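PDB 3CIN: Myo-inositol-1-phosphate synthase-related protein from Thermotoga maritima MSB8, which belongs to the myo-inositol-1-phosphate synthase family and binds nicotinamide-adenine-dinucleotide and a magnesium ion. Local coordinates for residues Glu146-Phe151 and Asn266-Phe271; Asn201-Val206 and Gly367-Lys372. One frame throughout, in Å; residues are numbered along the deposited sequence.

Contact 1: residues Glu146-Phe151 and Asn266-Phe271; sequences EAFVPF and NKSKEF
Ser268 holds OG opposite its own carbonyl carbon (chi1 -67°), and this torsion aims the hydroxyl from helix 262-272 at the backbone of Phe148. Phe271 makes the same choice one turn later (chi1 -43°), which turns its ring toward Pro150. Ser268 OG donates to Phe148 O at 2.7 Å. The donor lies in the carbonyl plane, on a lone pair, with a C=O...OG angle of 126°. The amide of the same residue is also near, with Phe148 N 2.8 Å from Ser268 OG. Pro150 lies over one face of the Phe271 ring. Its CD stands 3.5 Å from the ring centroid, almost on the ring normal, a CH-pi contact. CB of Glu270, the preceding helix residue, sits over the opposite face, so the ring is sandwiched. Phe148 adds an apolar touch, with its CZ 3.8 Å from Phe271 CB. Separately, the Val149 side chain crosses that of Lys267 at about a right angle, and Val149 CG2 lies 4.0 Å from Lys267 CD. The Glu146 carboxylate leads away from the helix, to Thr170, Thr172 and Thr197. The contact thus pairs a serine hydroxyl on the Phe148 backbone with apolar packing. The hydroxyl satisfies a backbone carbonyl of an irregular loop, while Pro150 and Phe148 pack on Phe271.

Contact 2: residues Asn201-Val206 and Gly367-Lys372; sequences NDPAFV and GPAEEK. With MG (magnesium ion), chain E.
Metal coordination joins Asn201 to the 367-372 loop. The magnesium ion is bound by Asn201 OD1 at 2.5 Å, Pro368 O at 2.5 Å and Glu371 O at 2.3 Å. Two waters and Pro366 O complete six ligands. Asn201 OD1 and Pro368 O come within 3.3 Å of each other because they share the ion. Glu371 binds through its backbone carbonyl, and its carboxylate leads away from Asn201.

Hydrogen bonds orient Asn201 and close the turn. Asn201 ND2 donates to Asp219 OD2 and Asn365 O, which fixes the rotation of the amide and leaves OD1 facing the metal. A type I turn from Pro368 to Glu371 is closed by Glu371 N on Pro368 O, so that one carbonyl serves both turn and ion. A metal-bound water also donates to Ala369 O at 2.8 Å. Asp202 is the N-cap of helix 203-211, and its OD1 accepts from Ala204 N from above the carboxylate plane.

Van der Waals packing is slight. Asn201 OD1 lies 3.5 Å from Gly367 CA. Ala369 CB sits 3.5 Å from Asn201 O and 4.4 Å from Pro203 CD.

Segment 201-206 follows strand 189-193 of the parallel sheet and leads into helix 203-211. The other segment runs between helices 356-362 and 376-386, and Gly367 shares a backbone hydrogen bond with Gly218, just after strand 214-217.

The two contacts touch through adjoining ends of their first segments, with centres 15 Å apart. Asp202 OD2 probably accepts a hydrogen bond from Phe151 N at 2.9 Å, so the N-cap residue of helix 203-211 also meets the loop of contact 1. Phe151 CB packs on Ala204 CB at 4.0 Å. The segments alternate along the chain. Contact 1 lies nearer the bound nicotinamide-adenine-dinucleotide: the Glu146 side chain is about 6 Å from it, and that of Asn201 in contact 2 about 13 Å. Contact 2 holds the magnesium ion, about 11 Å from the Phe271 side chain. Contact 1 thus lies beside the dinucleotide, with the magnesium site farther off.

Contact 1: residues Glu146-Phe151 and Asn266-Phe271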
ATOM      1  N   GLU A 146     -21.115  -0.823 -23.051  1.00 31.56           N
ATOM      2  CA  GLU A 146     -22.323  -0.231 -23.635  1.00 29.73           C
ATOM      3  C   GLU A 146     -23.184   0.456 -22.601  1.00 30.99           C
ATOM      4  O   GLU A 146     -23.257   0.004 -21.452  1.00 30.53           O
ATOM      5  CB  GLU A 146     -23.243  -1.270 -24.260  1.00 33.53           C
ATOM      6  CG  GLU A 146     -22.562  -2.155 -25.283  1.00 30.87           C
ATOM      7  CD  GLU A 146     -23.342  -3.387 -25.628  1.00 32.67           C
ATOM      8  OE1 GLU A 146     -24.232  -3.784 -24.856  1.00 34.98           O
ATOM      9  OE2 GLU A 146     -23.015  -3.979 -26.667  1.00 31.63           O
ATOM     10  N   ALA A 147     -23.762   1.590 -22.993  1.00 30.30           N
ATOM     11  CA  ALA A 147     -24.798   2.239 -22.167  1.00 31.03           C
ATOM     12  C   ALA A 147     -26.124   1.508 -22.483  1.00 33.22           C
ATOM     13  O   ALA A 147     -26.779   1.820 -23.469  1.00 37.28           O
ATOM     14  CB  ALA A 147     -24.906   3.701 -22.517  1.00 31.99           C
ATOM     15  N   PHE A 148     -26.509   0.534 -21.660  1.00 31.84           N
ATOM     16  CA  PHE A 148     -27.652  -0.346 -21.951  1.00 29.53           C
ATOM     17  C   PHE A 148     -28.751  -0.066 -20.947  1.00 28.94           C
ATOM     18  O   PHE A 148     -28.503   0.506 -19.859  1.00 28.86           O
ATOM     19  CB  PHE A 148     -27.256  -1.812 -21.871  1.00 27.89           C
ATOM     20  CG  PHE A 148     -26.926  -2.276 -20.468  1.00 29.52           C
ATOM     21  CD1 PHE A 148     -25.707  -2.001 -19.911  1.00 30.62           C
ATOM     22  CD2 PHE A 148     -27.880  -2.926 -19.675  1.00 32.29           C
ATOM     23  CE1 PHE A 148     -25.425  -2.349 -18.597  1.00 31.80           C
ATOM     24  CE2 PHE A 148     -27.593  -3.282 -18.381  1.00 30.98           C
ATOM     25  CZ  PHE A 148     -26.392  -3.017 -17.846  1.00 31.50           C
ATOM     26  N   VAL A 149     -29.947  -0.491 -21.314  1.00 30.56           N
ATOM     27  CA  VAL A 149     -31.078  -0.557 -20.401  1.00 29.52           C
ATOM     28  C   VAL A 149     -31.760  -1.909 -20.650  1.00 30.82           C
ATOM     29  O   VAL A 149     -32.133  -2.199 -21.775  1.00 27.96           O
ATOM     30  CB  VAL A 149     -32.091   0.557 -20.702  1.00 31.28           C
ATOM     31  CG1 VAL A 149     -33.410   0.341 -19.904  1.00 29.47           C
ATOM     32  CG2 VAL A 149     -31.458   1.943 -20.451  1.00 32.31           C
ATOM     33  N   PRO A 150     -31.881  -2.741 -19.625  1.00 26.47           N
ATOM     34  CA  PRO A 150     -32.527  -4.030 -19.846  1.00 28.95           C
ATOM     35  C   PRO A 150     -34.029  -3.913 -20.145  1.00 26.68           C
ATOM     36  O   PRO A 150     -34.689  -2.869 -19.918  1.00 27.08           O
ATOM     37  CB  PRO A 150     -32.313  -4.777 -18.505  1.00 29.38           C
ATOM     38  CG  PRO A 150     -32.319  -3.716 -17.517  1.00 34.24           C
ATOM     39  CD  PRO A 150     -31.565  -2.524 -18.208  1.00 28.47           C
ATOM     40  N   PHE A 151     -34.560  -5.024 -20.664  1.00 29.98           N
ATOM     41  CA  PHE A 151     -35.970  -5.140 -21.039  1.00 26.33           C
ATOM     42  C   PHE A 151     -36.862  -5.686 -19.930  1.00 28.85           C
ATOM     43  O   PHE A 151     -37.933  -5.165 -19.682  1.00 32.53           O
ATOM     44  CB  PHE A 151     -36.146  -5.961 -22.314  1.00 28.81           C
ATOM     45  CG  PHE A 151     -35.603  -5.276 -23.515  1.00 27.02           C
ATOM     46  CD1 PHE A 151     -36.336  -4.325 -24.162  1.00 28.89           C
ATOM     47  CD2 PHE A 151     -34.306  -5.468 -23.898  1.00 32.28           C
ATOM     48  CE1 PHE A 151     -35.817  -3.652 -25.240  1.00 27.35           C
ATOM     49  CE2 PHE A 151     -33.813  -4.816 -24.999  1.00 28.67           C
ATOM     50  CZ  PHE A 151     -34.557  -3.898 -25.648  1.00 29.43           C
ATOM     51  N   ASN A 266     -24.593   7.697 -16.798  1.00 52.66           N
ATOM     52  CA  ASN A 266     -25.766   8.068 -15.976  1.00 53.47           C
ATOM     53  C   ASN A 266     -26.974   7.191 -16.300  1.00 52.13           C
ATOM     54  O   ASN A 266     -27.726   6.803 -15.417  1.00 51.92           O
ATOM     55  CB  ASN A 266     -26.153   9.541 -16.175  1.00 52.59           C
ATOM     56  CG  ASN A 266     -25.136  10.515 -15.581  1.00 57.30           C
ATOM     57  OD1 ASN A 266     -24.379  10.176 -14.666  1.00 61.40           O
ATOM     58  ND2 ASN A 266     -25.114  11.734 -16.113  1.00 60.72           N
ATOM     59  N   LYS A 267     -27.133   6.877 -17.577  1.00 50.59           N
ATOM     60  CA  LYS A 267     -28.283   6.115 -18.062  1.00 51.07           C
ATOM     61  C   LYS A 267     -28.283   4.648 -17.555  1.00 49.01           C
ATOM     62  O   LYS A 267     -29.341   4.083 -17.249  1.00 48.07           O
ATOM     63  CB  LYS A 267     -28.295   6.158 -19.595  1.00 51.49           C
ATOM     64  CG  LYS A 267     -29.483   5.458 -20.276  1.00 52.91           C
ATOM     65  CD  LYS A 267     -29.130   4.977 -21.691  1.00 52.05           C
ATOM     66  CE  LYS A 267     -29.582   5.926 -22.767  1.00 58.71           C
ATOM     67  NZ  LYS A 267     -29.013   5.505 -24.080  1.00 58.57           N
ATOM     68  N   SER A 268     -27.096   4.046 -17.478  1.00 46.21           N
ATOM     69  CA  SER A 268     -26.940   2.646 -17.115  1.00 43.54           C
ATOM     70  C   SER A 268     -26.582   2.406 -15.655  1.00 43.14           C
ATOM     71  O   SER A 268     -26.611   1.256 -15.225  1.00 41.94           O
ATOM     72  CB  SER A 268     -25.854   2.016 -17.978  1.00 45.44           C
ATOM     73  OG  SER A 268     -26.290   1.966 -19.320  1.00 43.00           O
ATOM     74  N   LYS A 269     -26.220   3.487 -14.934  1.00 43.01           N
ATOM     75  CA  LYS A 269     -25.757   3.440 -13.537  1.00 43.36           C
ATOM     76  C   LYS A 269     -26.684   2.592 -12.631  1.00 41.04           C
ATOM     77  O   LYS A 269     -26.211   1.759 -11.842  1.00 44.64           O
ATOM     78  CB  LYS A 269     -25.648   4.882 -12.972  1.00 44.92           C
ATOM     79  CG  LYS A 269     -25.374   4.946 -11.478  1.00 45.80           C
ATOM     80  N   GLU A 270     -27.990   2.766 -12.803  1.00 41.91           N
ATOM     81  CA  GLU A 270     -28.999   1.982 -12.044  1.00 40.77           C
ATOM     82  C   GLU A 270     -28.691   0.472 -12.127  1.00 37.41           C
ATOM     83  O   GLU A 270     -28.897  -0.297 -11.171  1.00 37.39           O
ATOM     84  CB  GLU A 270     -30.395   2.268 -12.619  1.00 39.41           C
ATOM     85  CG  GLU A 270     -31.584   1.780 -11.786  1.00 45.45           C
ATOM     86  CD  GLU A 270     -32.950   2.323 -12.300  1.00 41.19           C
ATOM     87  OE1 GLU A 270     -33.048   2.664 -13.499  1.00 54.09           O
ATOM     88  OE2 GLU A 270     -33.918   2.409 -11.501  1.00 57.66           O
ATOM     89  N   PHE A 271     -28.161   0.045 -13.274  1.00 32.72           N
ATOM     90  CA  PHE A 271     -27.886  -1.342 -13.527  1.00 32.77           C
ATOM     91  C   PHE A 271     -26.413  -1.734 -13.388  1.00 37.43           C
ATOM     92  O   PHE A 271     -26.120  -2.853 -13.036  1.00 41.38           O
ATOM     93  CB  PHE A 271     -28.419  -1.709 -14.920  1.00 34.65           C
ATOM     94  CG  PHE A 271     -29.779  -1.131 -15.191  1.00 38.60           C
ATOM     95  CD1 PHE A 271     -30.922  -1.678 -14.602  1.00 33.40           C
ATOM     96  CD2 PHE A 271     -29.922  -0.027 -16.018  1.00 35.52           C
ATOM     97  CE1 PHE A 271     -32.152  -1.130 -14.807  1.00 34.14           C
ATOM     98  CE2 PHE A 271     -31.164   0.527 -16.222  1.00 36.85           C
ATOM     99  CZ  PHE A 271     -32.276  -0.024 -15.603  1.00 31.36           C
TER

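Contact 2: residues Asn201-Val206 and Gly367-Lys372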
ATOM      1  N   ASN A 201     -28.789 -11.647 -16.660  1.00 28.11           N
ATOM      2  CA  ASN A 201     -29.582 -10.942 -15.651  1.00 28.82           C
ATOM      3  C   ASN A 201     -30.793 -10.183 -16.178  1.00 30.90           C
ATOM      4  O   ASN A 201     -31.452  -9.446 -15.457  1.00 31.27           O
ATOM      5  CB  ASN A 201     -28.655  -9.983 -14.875  1.00 28.76           C
ATOM      6  CG  ASN A 201     -27.752 -10.720 -13.978  1.00 29.82           C
ATOM      7  OD1 ASN A 201     -28.155 -11.153 -12.882  1.00 31.92           O
ATOM      8  ND2 ASN A 201     -26.512 -10.895 -14.414  1.00 32.28           N
ATOM      9  N   ASP A 202     -31.142 -10.415 -17.442  1.00 29.57           N
ATOM     10  CA  ASP A 202     -32.352  -9.819 -18.035  1.00 27.90           C
ATOM     11  C   ASP A 202     -33.297 -10.965 -18.318  1.00 29.43           C
ATOM     12  O   ASP A 202     -33.037 -11.779 -19.156  1.00 29.85           O
ATOM     13  CB  ASP A 202     -32.023  -9.077 -19.317  1.00 26.26           C
ATOM     14  CG  ASP A 202     -33.256  -8.284 -19.936  1.00 27.61           C
ATOM     15  OD1 ASP A 202     -34.430  -8.558 -19.561  1.00 29.66           O
ATOM     16  OD2 ASP A 202     -32.997  -7.409 -20.826  1.00 31.30           O
ATOM     17  N   PRO A 203     -34.351 -11.077 -17.520  1.00 27.35           N
ATOM     18  CA  PRO A 203     -35.280 -12.169 -17.740  1.00 29.89           C
ATOM     19  C   PRO A 203     -35.832 -12.271 -19.158  1.00 31.55           C
ATOM     20  O   PRO A 203     -36.207 -13.374 -19.608  1.00 31.39           O
ATOM     21  CB  PRO A 203     -36.392 -11.870 -16.753  1.00 31.48           C
ATOM     22  CG  PRO A 203     -35.698 -11.176 -15.647  1.00 30.98           C
ATOM     23  CD  PRO A 203     -34.695 -10.292 -16.326  1.00 32.98           C
ATOM     24  N   ALA A 204     -35.855 -11.164 -19.910  1.00 32.38           N
ATOM     25  CA  ALA A 204     -36.297 -11.239 -21.308  1.00 32.15           C
ATOM     26  C   ALA A 204     -35.413 -12.180 -22.099  1.00 29.21           C
ATOM     27  O   ALA A 204     -35.907 -12.978 -22.911  1.00 31.85           O
ATOM     28  CB  ALA A 204     -36.273  -9.897 -21.936  1.00 34.32           C
ATOM     29  N   PHE A 205     -34.110 -12.097 -21.882  1.00 29.82           N
ATOM     30  CA  PHE A 205     -33.152 -12.891 -22.628  1.00 27.55           C
ATOM     31  C   PHE A 205     -33.078 -14.323 -22.074  1.00 29.21           C
ATOM     32  O   PHE A 205     -32.843 -15.281 -22.824  1.00 29.79           O
ATOM     33  CB  PHE A 205     -31.785 -12.224 -22.670  1.00 30.87           C
ATOM     34  CG  PHE A 205     -31.699 -11.094 -23.651  1.00 38.74           C
ATOM     35  CD1 PHE A 205     -31.390 -11.330 -24.978  1.00 32.08           C
ATOM     36  CD2 PHE A 205     -31.877  -9.752 -23.248  1.00 28.44           C
ATOM     37  CE1 PHE A 205     -31.247 -10.279 -25.817  1.00 29.40           C
ATOM     38  CE2 PHE A 205     -31.706  -8.724 -24.124  1.00 31.73           C
ATOM     39  CZ  PHE A 205     -31.463  -8.989 -25.399  1.00 30.56           C
ATOM     40  N   VAL A 206     -33.244 -14.484 -20.760  1.00 29.92           N
ATOM     41  CA  VAL A 206     -33.201 -15.830 -20.162  1.00 31.47           C
ATOM     42  C   VAL A 206     -34.396 -16.637 -20.719  1.00 30.47           C
ATOM     43  O   VAL A 206     -34.233 -17.791 -21.126  1.00 33.46           O
ATOM     44  CB  VAL A 206     -33.192 -15.828 -18.634  1.00 34.63           C
ATOM     45  CG1 VAL A 206     -33.216 -17.235 -18.071  1.00 36.57           C
ATOM     46  CG2 VAL A 206     -31.936 -15.074 -18.152  1.00 34.68           C
ATOM     47  N   GLY A 367     -25.839 -14.308 -13.331  1.00 28.62           N
ATOM     48  CA  GLY A 367     -27.217 -14.468 -13.631  1.00 29.59           C
ATOM     49  C   GLY A 367     -27.786 -15.713 -12.980  1.00 29.04           C
ATOM     50  O   GLY A 367     -27.008 -16.635 -12.637  1.00 29.00           O
ATOM     51  N   PRO A 368     -29.117 -15.797 -12.862  1.00 30.62           N
ATOM     52  CA  PRO A 368     -30.178 -14.868 -13.334  1.00 29.45           C
ATOM     53  C   PRO A 368     -30.418 -13.745 -12.353  1.00 29.57           C
ATOM     54  O   PRO A 368     -29.714 -13.651 -11.346  1.00 28.76           O
ATOM     55  CB  PRO A 368     -31.385 -15.764 -13.443  1.00 32.10           C
ATOM     56  CG  PRO A 368     -31.208 -16.740 -12.216  1.00 31.84           C
ATOM     57  CD  PRO A 368     -29.714 -17.018 -12.262  1.00 30.69           C
ATOM     58  N   ALA A 369     -31.354 -12.859 -12.675  1.00 29.72           N
ATOM     59  CA  ALA A 369     -31.555 -11.645 -11.865  1.00 30.00           C
ATOM     60  C   ALA A 369     -31.911 -11.973 -10.435  1.00 31.95           C
ATOM     61  O   ALA A 369     -31.659 -11.198  -9.528  1.00 33.86           O
ATOM     62  CB  ALA A 369     -32.621 -10.792 -12.479  1.00 30.93           C
ATOM     63  N   GLU A 370     -32.521 -13.142 -10.254  1.00 33.19           N
ATOM     64  CA  GLU A 370     -32.932 -13.591  -8.928  1.00 35.72           C
ATOM     65  C   GLU A 370     -31.841 -14.247  -8.076  1.00 35.01           C
ATOM     66  O   GLU A 370     -32.129 -14.675  -6.953  1.00 37.85           O
ATOM     67  CB  GLU A 370     -34.159 -14.529  -9.004  1.00 36.97           C
ATOM     68  CG  GLU A 370     -34.417 -15.223 -10.297  1.00 50.92           C
ATOM     69  CD  GLU A 370     -34.939 -14.271 -11.372  1.00 53.24           C
ATOM     70  OE1 GLU A 370     -35.873 -13.464 -11.153  1.00 70.07           O
ATOM     71  OE2 GLU A 370     -34.376 -14.299 -12.433  1.00 41.70           O
ATOM     72  N   GLU A 371     -30.615 -14.323  -8.591  1.00 30.78           N
ATOM     73  CA  GLU A 371     -29.507 -14.875  -7.836  1.00 30.69           C
ATOM     74  C   GLU A 371     -28.489 -13.791  -7.650  1.00 33.61           C
ATOM     75  O   GLU A 371     -28.384 -12.843  -8.465  1.00 34.85           O
ATOM     76  CB  GLU A 371     -28.879 -16.065  -8.577  1.00 30.95           C
ATOM     77  CG  GLU A 371     -29.684 -17.338  -8.519  1.00 29.82           C
ATOM     78  CD  GLU A 371     -29.615 -17.979  -7.154  1.00 45.08           C
ATOM     79  OE1 GLU A 371     -29.060 -17.358  -6.209  1.00 50.02           O
ATOM     80  OE2 GLU A 371     -30.057 -19.129  -7.044  1.00 55.67           O
ATOM     81  N   LYS A 372     -27.676 -13.952  -6.609  1.00 33.82           N
ATOM     82  CA  LYS A 372     -26.711 -12.946  -6.226  1.00 34.50           C
ATOM     83  C   LYS A 372     -25.313 -13.543  -6.032  1.00 35.26           C
ATOM     84  O   LYS A 372     -25.127 -14.769  -6.089  1.00 35.17           O
ATOM     85  CB  LYS A 372     -27.136 -12.215  -4.971  1.00 31.45           C
ATOM     86  CG  LYS A 372     -27.186 -13.054  -3.761  1.00 33.63           C
ATOM     87  CD  LYS A 372     -27.395 -12.222  -2.491  1.00 43.19           C
ATOM     88  CE  LYS A 372     -27.001 -13.014  -1.287  1.00 55.38           C
ATOM     89  NZ  LYS A 372     -27.426 -14.445  -1.439  1.00 60.44           N
TER
HETATM   90 MG    MG E 386     -27.943 -12.076 -10.561  1.00 28.37          MG
HETATM   91  O   HOH W   1     -29.048 -10.211  -9.715  1.00 33.58           O
HETATM   92  O   HOH W   2     -26.077 -10.784  -9.824  1.00 38.15           O